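Local coordinates for protein adenylosuccinate lyase (PDB 4EEI) that probably cleaves adenylosuccinate to AMP and fumarate, and the related imidazole carboxamide succinate intermediate, in purine nucleotide biosynthesis, at residues 246-254 with 333-344. Residues are numbered along the deposited sequence; the frame is centred on the assembly and turned at random.
Sequences SDVFEVYEG and NLVVQRDIIEDR. With K (potassium ion), chain L; EDO (1,2-ethanediol), chain R; EDO (1,2-ethanediol), chain Z.
Gln337 reaches from the N-cap position of helix 338-346 to lie between the rings of Phe249 and Tyr252. Its CB and CG pass Glu250 O, CB at 3.5 Å, and that oxygen also accepts the backbone N-H of Gln337. With CG anti to the carbonyl carbon (chi1 -55°) and the chain extended beyond it, CD comes to lie at the edge of the Tyr252 ring, with Gln337 OE1 3.6 Å from Tyr252 CE1. Gln337 NE2 turns the other way, over one face of the Phe249 ring near its rim, and donates to Phe249 O (2.8 Å) from above the carbonyl plane; the amide stands nearly perpendicular to both rings. The backbones form a two-stranded antiparallel ribbon, 251-252 with 335-336, joining the chain just after helix 217-244 to the end of helix 304-333. Tyr252 and Val335 are its hydrogen-bonded pair, and Val335 CB sits over the centre of the tyrosine ring in a CH-pi contact. Farther along, Arg344, bent at chi3 (-78°), directs NH1 to Val248 O (3.0 Å) and Glu250 OE2 (2.8 Å), the latter a salt bridge on the anti side of the carboxylate. Arg139 gives OE2 a second salt bridge, and a water links it to Ile341 O.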
ATOM      1  N   SER B 246     -12.280  19.496  22.475  1.00 27.47           N
ATOM      2  CA  SER B 246     -12.673  20.307  23.633  1.00 28.97           C
ATOM      3  C   SER B 246     -11.704  21.443  23.933  1.00 27.27           C
ATOM      4  O   SER B 246     -12.131  22.527  24.341  1.00 24.27           O
ATOM      5  CB  SER B 246     -12.813  19.445  24.889  1.00 27.57           C
ATOM      6  OG  SER B 246     -13.894  18.550  24.791  1.00 29.89           O
ATOM      7  N   ASP B 247     -10.416  21.169  23.768  1.00 27.11           N
ATOM      8  CA  ASP B 247      -9.369  22.147  24.028  1.00 25.83           C
ATOM      9  C   ASP B 247      -9.441  23.354  23.094  1.00 24.76           C
ATOM     10  O   ASP B 247      -9.206  24.483  23.520  1.00 35.35           O
ATOM     11  CB  ASP B 247      -7.992  21.485  23.960  1.00 28.85           C
ATOM     12  CG  ASP B 247      -7.930  20.193  24.754  1.00 28.37           C
ATOM     13  OD1 ASP B 247      -8.185  19.121  24.170  1.00 27.70           O
ATOM     14  OD2 ASP B 247      -7.630  20.249  25.965  1.00 30.19           O
ATOM     15  N   VAL B 248      -9.739  23.118  21.819  1.00 26.74           N
ATOM     16  CA  VAL B 248      -9.828  24.219  20.868  1.00 27.36           C
ATOM     17  C   VAL B 248     -11.255  24.734  20.695  1.00 30.42           C
ATOM     18  O   VAL B 248     -11.513  25.927  20.836  1.00 29.47           O
ATOM     19  CB  VAL B 248      -9.301  23.787  19.487  1.00 26.88           C
ATOM     20  CG1 VAL B 248      -9.140  24.991  18.574  1.00 31.99           C
ATOM     21  CG2 VAL B 248      -7.988  23.034  19.633  1.00 27.59           C
ATOM     22  N   PHE B 249     -12.177  23.823  20.405  1.00 27.68           N
ATOM     23  CA  PHE B 249     -13.603  24.140  20.349  1.00 30.49           C
ATOM     24  C   PHE B 249     -13.958  25.333  19.456  1.00 28.35           C
ATOM     25  O   PHE B 249     -14.780  26.163  19.839  1.00 28.92           O
ATOM     26  CB  PHE B 249     -14.186  24.332  21.750  1.00 34.77           C
ATOM     27  CG  PHE B 249     -15.636  23.956  21.852  1.00 43.27           C
ATOM     28  CD1 PHE B 249     -16.123  22.846  21.183  1.00 47.54           C
ATOM     29  CD2 PHE B 249     -16.513  24.713  22.607  1.00 47.89           C
ATOM     30  CE1 PHE B 249     -17.456  22.496  21.267  1.00 51.26           C
ATOM     31  CE2 PHE B 249     -17.848  24.370  22.697  1.00 50.81           C
ATOM     32  CZ  PHE B 249     -18.320  23.259  22.026  1.00 50.90           C
ATOM     33  N   GLU B 250     -13.348  25.426  18.280  1.00 23.96           N
ATOM     34  CA  GLU B 250     -13.622  26.549  17.388  1.00 26.64           C
ATOM     35  C   GLU B 250     -14.783  26.252  16.431  1.00 29.27           C
ATOM     36  O   GLU B 250     -15.396  27.174  15.890  1.00 28.00           O
ATOM     37  CB  GLU B 250     -12.340  26.950  16.639  1.00 28.51           C
ATOM     38  CG  GLU B 250     -11.301  27.608  17.566  1.00 32.01           C
ATOM     39  CD  GLU B 250      -9.999  28.011  16.877  1.00 35.04           C
ATOM     40  OE1 GLU B 250      -9.868  27.813  15.642  1.00 32.22           O
ATOM     41  OE2 GLU B 250      -9.100  28.528  17.589  1.00 33.47           O
ATOM     42  N   VAL B 251     -15.087  24.969  16.231  1.00 25.00           N
ATOM     43  CA  VAL B 251     -16.258  24.571  15.440  1.00 25.23           C
ATOM     44  C   VAL B 251     -16.939  23.374  16.093  1.00 26.45           C
ATOM     45  O   VAL B 251     -16.349  22.712  16.942  1.00 22.57           O
ATOM     46  CB  VAL B 251     -15.874  24.126  14.002  1.00 24.85           C
ATOM     47  CG1 VAL B 251     -15.039  25.185  13.295  1.00 25.65           C
ATOM     48  CG2 VAL B 251     -15.104  22.805  14.047  1.00 25.96           C
ATOM     49  N   TYR B 252     -18.182  23.099  15.706  1.00 26.58           N
ATOM     50  CA  TYR B 252     -18.774  21.799  16.006  1.00 24.69           C
ATOM     51  C   TYR B 252     -19.666  21.345  14.857  1.00 27.21           C
ATOM     52  O   TYR B 252     -20.224  22.177  14.138  1.00 27.21           O
ATOM     53  CB  TYR B 252     -19.514  21.774  17.353  1.00 23.45           C
ATOM     54  CG  TYR B 252     -20.735  22.680  17.500  1.00 28.20           C
ATOM     55  CD1 TYR B 252     -20.638  23.921  18.128  1.00 29.13           C
ATOM     56  CD2 TYR B 252     -21.993  22.271  17.061  1.00 28.01           C
ATOM     57  CE1 TYR B 252     -21.753  24.738  18.292  1.00 33.99           C
ATOM     58  CE2 TYR B 252     -23.107  23.079  17.214  1.00 33.49           C
ATOM     59  CZ  TYR B 252     -22.982  24.309  17.830  1.00 38.34           C
ATOM     60  OH  TYR B 252     -24.098  25.102  17.985  1.00 37.50           O
ATOM     61  N   GLU B 253     -19.781  20.032  14.673  1.00 24.56           N
ATOM     62  CA  GLU B 253     -20.674  19.495  13.644  1.00 24.24           C
ATOM     63  C   GLU B 253     -22.113  19.758  14.045  1.00 24.72           C
ATOM     64  O   GLU B 253     -22.510  19.502  15.186  1.00 27.23           O
ATOM     65  CB  GLU B 253     -20.420  17.995  13.417  1.00 20.38           C
ATOM     66  CG  GLU B 253     -19.087  17.702  12.712  1.00 21.86           C
ATOM     67  CD  GLU B 253     -18.828  16.212  12.488  1.00 26.26           C
ATOM     68  OE1 GLU B 253     -19.692  15.378  12.851  1.00 29.17           O
ATOM     69  OE2 GLU B 253     -17.751  15.875  11.948  1.00 24.88           O
ATOM     70  N   GLY B 254     -22.899  20.290  13.110  1.00 27.78           N
ATOM     71  CA  GLY B 254     -24.267  20.683  13.409  1.00 27.75           C
ATOM     72  C   GLY B 254     -25.206  19.490  13.478  1.00 34.22           C
ATOM     73  O   GLY B 254     -24.837  18.369  13.119  1.00 28.98           O
ATOM     74  N   ASN B 333     -23.347  22.265   7.342  1.00 24.04           N
ATOM     75  CA  ASN B 333     -23.993  22.337   8.649  1.00 29.49           C
ATOM     76  C   ASN B 333     -23.031  22.647   9.794  1.00 24.13           C
ATOM     77  O   ASN B 333     -23.456  22.807  10.933  1.00 26.36           O
ATOM     78  CB  ASN B 333     -24.774  21.042   8.930  1.00 32.43           C
ATOM     79  CG  ASN B 333     -25.947  20.854   7.985  1.00 36.27           C
ATOM     80  OD1 ASN B 333     -26.615  21.813   7.613  1.00 41.30           O
ATOM     81  ND2 ASN B 333     -26.193  19.615   7.581  1.00 35.42           N
ATOM     82  N   LEU B 334     -21.741  22.730   9.486  1.00 25.74           N
ATOM     83  CA  LEU B 334     -20.721  23.034  10.493  1.00 22.69           C
ATOM     84  C   LEU B 334     -21.021  24.368  11.188  1.00 26.37           C
ATOM     85  O   LEU B 334     -21.339  25.357  10.521  1.00 24.52           O
ATOM     86  CB  LEU B 334     -19.337  23.100   9.819  1.00 21.00           C
ATOM     87  CG  LEU B 334     -18.102  23.142  10.720  1.00 22.07           C
ATOM     88  CD1 LEU B 334     -17.997  21.835  11.505  1.00 21.64           C
ATOM     89  CD2 LEU B 334     -16.816  23.363   9.903  1.00 23.00           C
ATOM     90  N   VAL B 335     -20.945  24.398  12.518  1.00 23.86           N
ATOM     91  CA  VAL B 335     -21.154  25.646  13.245  1.00 27.90           C
ATOM     92  C   VAL B 335     -19.791  26.242  13.582  1.00 29.45           C
ATOM     93  O   VAL B 335     -18.973  25.599  14.240  1.00 26.24           O
ATOM     94  CB  VAL B 335     -21.988  25.436  14.526  1.00 32.37           C
ATOM     95  CG1 VAL B 335     -22.102  26.740  15.318  1.00 32.66           C
ATOM     96  CG2 VAL B 335     -23.386  24.915  14.171  1.00 34.77           C
ATOM     97  N   VAL B 336     -19.538  27.454  13.094  1.00 29.28           N
ATOM     98  CA  VAL B 336     -18.264  28.129  13.330  1.00 28.64           C
ATOM     99  C   VAL B 336     -18.413  29.081  14.527  1.00 28.61           C
ATOM    100  O   VAL B 336     -19.309  29.943  14.549  1.00 30.79           O
ATOM    101  CB  VAL B 336     -17.786  28.876  12.069  1.00 34.44           C
ATOM    102  CG1 VAL B 336     -16.496  29.616  12.342  1.00 30.98           C
ATOM    103  CG2 VAL B 336     -17.588  27.896  10.900  1.00 30.76           C
ATOM    104  N   GLN B 337     -17.569  28.915  15.544  1.00 26.26           N
ATOM    105  CA  GLN B 337     -17.761  29.692  16.776  1.00 32.43           C
ATOM    106  C   GLN B 337     -16.856  30.918  16.802  1.00 32.29           C
ATOM    107  O   GLN B 337     -15.757  30.898  17.364  1.00 32.39           O
ATOM    108  CB  GLN B 337     -17.583  28.822  18.026  1.00 33.63           C
ATOM    109  CG  GLN B 337     -18.479  27.597  18.028  1.00 39.54           C
ATOM    110  CD  GLN B 337     -18.641  26.996  19.398  1.00 42.54           C
ATOM    111  OE1 GLN B 337     -19.683  27.138  20.022  1.00 42.43           O
ATOM    112  NE2 GLN B 337     -17.608  26.314  19.876  1.00 45.80           N
ATOM    113  N   ARG B 338     -17.342  31.981  16.177  1.00 32.74           N
ATOM    114  CA  ARG B 338     -16.515  33.145  15.900  1.00 34.59           C
ATOM    115  C   ARG B 338     -15.868  33.783  17.124  1.00 32.04           C
ATOM    116  O   ARG B 338     -14.685  34.112  17.099  1.00 34.32           O
ATOM    117  CB  ARG B 338     -17.317  34.205  15.158  1.00 36.98           C
ATOM    118  CG  ARG B 338     -16.490  35.431  14.887  1.00 41.81           C
ATOM    119  CD  ARG B 338     -17.226  36.439  14.050  1.00 51.79           C
ATOM    120  NE  ARG B 338     -16.294  37.455  13.576  1.00 56.86           N
ATOM    121  CZ  ARG B 338     -16.534  38.271  12.561  1.00 59.22           C
ATOM    122  NH1 ARG B 338     -17.683  38.197  11.907  1.00 60.94           N
ATOM    123  NH2 ARG B 338     -15.618  39.158  12.199  1.00 59.90           N
ATOM    124  N   ASP B 339     -16.636  33.971  18.188  1.00 32.37           N
ATOM    125  CA  ASP B 339     -16.084  34.627  19.372  1.00 41.77           C
ATOM    126  C   ASP B 339     -14.968  33.811  20.033  1.00 40.66           C
ATOM    127  O   ASP B 339     -13.985  34.377  20.500  1.00 40.78           O
ATOM    128  CB  ASP B 339     -17.186  34.981  20.365  1.00 51.42           C
ATOM    129  CG  ASP B 339     -18.056  36.129  19.876  1.00 61.39           C
ATOM    130  OD1 ASP B 339     -17.561  36.962  19.081  1.00 65.29           O
ATOM    131  OD2 ASP B 339     -19.233  36.194  20.287  1.00 64.92           O
ATOM    132  N   ILE B 340     -15.108  32.487  20.051  1.00 34.23           N
ATOM    133  CA  ILE B 340     -14.038  31.627  20.560  1.00 32.57           C
ATOM    134  C   ILE B 340     -12.790  31.760  19.694  1.00 29.68           C
ATOM    135  O   ILE B 340     -11.671  31.875  20.203  1.00 29.60           O
ATOM    136  CB  ILE B 340     -14.473  30.153  20.616  1.00 32.20           C
ATOM    137  CG1 ILE B 340     -15.453  29.937  21.775  1.00 36.34           C
ATOM    138  CG2 ILE B 340     -13.254  29.222  20.769  1.00 29.86           C
ATOM    139  CD1 ILE B 340     -16.195  28.625  21.702  1.00 40.23           C
ATOM    140  N   ILE B 341     -12.994  31.753  18.382  1.00 27.29           N
ATOM    141  CA  ILE B 341     -11.896  31.835  17.423  1.00 28.97           C
ATOM    142  C   ILE B 341     -11.119  33.136  17.581  1.00 31.59           C
ATOM    143  O   ILE B 341      -9.894  33.126  17.675  1.00 28.19           O
ATOM    144  CB  ILE B 341     -12.435  31.756  15.992  1.00 27.28           C
ATOM    145  CG1 ILE B 341     -12.955  30.347  15.704  1.00 29.36           C
ATOM    146  CG2 ILE B 341     -11.362  32.115  14.989  1.00 27.04           C
ATOM    147  CD1 ILE B 341     -13.800  30.261  14.456  1.00 28.16           C
ATOM    148  N   GLU B 342     -11.836  34.253  17.622  1.00 30.74           N
ATOM    149  CA  GLU B 342     -11.186  35.555  17.644  1.00 34.65           C
ATOM    150  C   GLU B 342     -10.655  35.931  19.031  1.00 36.00           C
ATOM    151  O   GLU B 342      -9.678  36.672  19.152  1.00 34.88           O
ATOM    152  CB  GLU B 342     -12.136  36.621  17.086  1.00 36.21           C
ATOM    153  CG  GLU B 342     -12.570  36.312  15.647  1.00 35.51           C
ATOM    154  CD  GLU B 342     -13.244  37.486  14.941  1.00 40.86           C
ATOM    155  OE1 GLU B 342     -14.156  38.112  15.522  1.00 42.43           O
ATOM    156  OE2 GLU B 342     -12.860  37.773  13.788  1.00 40.18           O
ATOM    157  N   ASP B 343     -11.293  35.419  20.078  1.00 32.59           N
ATOM    158  CA  ASP B 343     -10.803  35.664  21.435  1.00 34.89           C
ATOM    159  C   ASP B 343      -9.444  34.991  21.654  1.00 37.47           C
ATOM    160  O   ASP B 343      -8.610  35.479  22.419  1.00 35.79           O
ATOM    161  CB  ASP B 343     -11.809  35.176  22.475  1.00 36.73           C
ATOM    162  CG  ASP B 343     -12.949  36.159  22.698  1.00 48.28           C
ATOM    163  OD1 ASP B 343     -12.847  37.324  22.253  1.00 50.08           O
ATOM    164  OD2 ASP B 343     -13.949  35.760  23.332  1.00 47.87           O
ATOM    165  N   ARG B 344      -9.227  33.872  20.976  1.00 31.75           N
ATOM    166  CA  ARG B 344      -7.958  33.168  21.065  1.00 31.88           C
ATOM    167  C   ARG B 344      -6.836  34.003  20.437  1.00 33.68           C
ATOM    168  O   ARG B 344      -5.711  34.024  20.940  1.00 33.75           O
ATOM    169  CB  ARG B 344      -8.078  31.781  20.414  1.00 31.00           C
ATOM    170  CG  ARG B 344      -6.796  30.978  20.363  1.00 32.72           C
ATOM    171  CD  ARG B 344      -7.076  29.500  20.071  1.00 30.54           C
ATOM    172  NE  ARG B 344      -7.553  28.798  21.264  1.00 32.30           N
ATOM    173  CZ  ARG B 344      -8.685  28.103  21.334  1.00 31.69           C
ATOM    174  NH1 ARG B 344      -9.475  27.998  20.271  1.00 29.85           N
ATOM    175  NH2 ARG B 344      -9.024  27.505  22.468  1.00 36.69           N
TER
HETATM  176  K     K L 510      -7.152  25.628  25.143  1.00 64.82           K
HETATM  177  C1  EDO R 506     -19.547  31.843  19.036  1.00 47.99           C
HETATM  178  O1  EDO R 506     -18.361  31.988  19.831  1.00 41.64           O
HETATM  179  C2  EDO R 506     -19.791  33.093  18.189  1.00 50.60           C
HETATM  180  O2  EDO R 506     -20.447  32.726  16.962  1.00 53.14           O
HETATM  181  C1  EDO Z 514      -6.808  30.302  24.023  1.00 67.28           C
HETATM  182  O1  EDO Z 514      -7.550  30.089  25.236  1.00 71.18           O
HETATM  183  C2  EDO Z 514      -5.750  29.216  23.833  1.00 61.39           C
HETATM  184  O2  EDO Z 514      -6.383  27.935  23.680  1.00 58.04           O
HETATM  185  O   HOH W   1      -8.257  30.973  16.823  1.00 26.95           O
HETATM  186  O   HOH W   2      -6.025  26.622  27.082  1.00 45.73           O
HETATM  187  O   HOH W   3      -9.659  26.651  25.681  1.00 45.23           O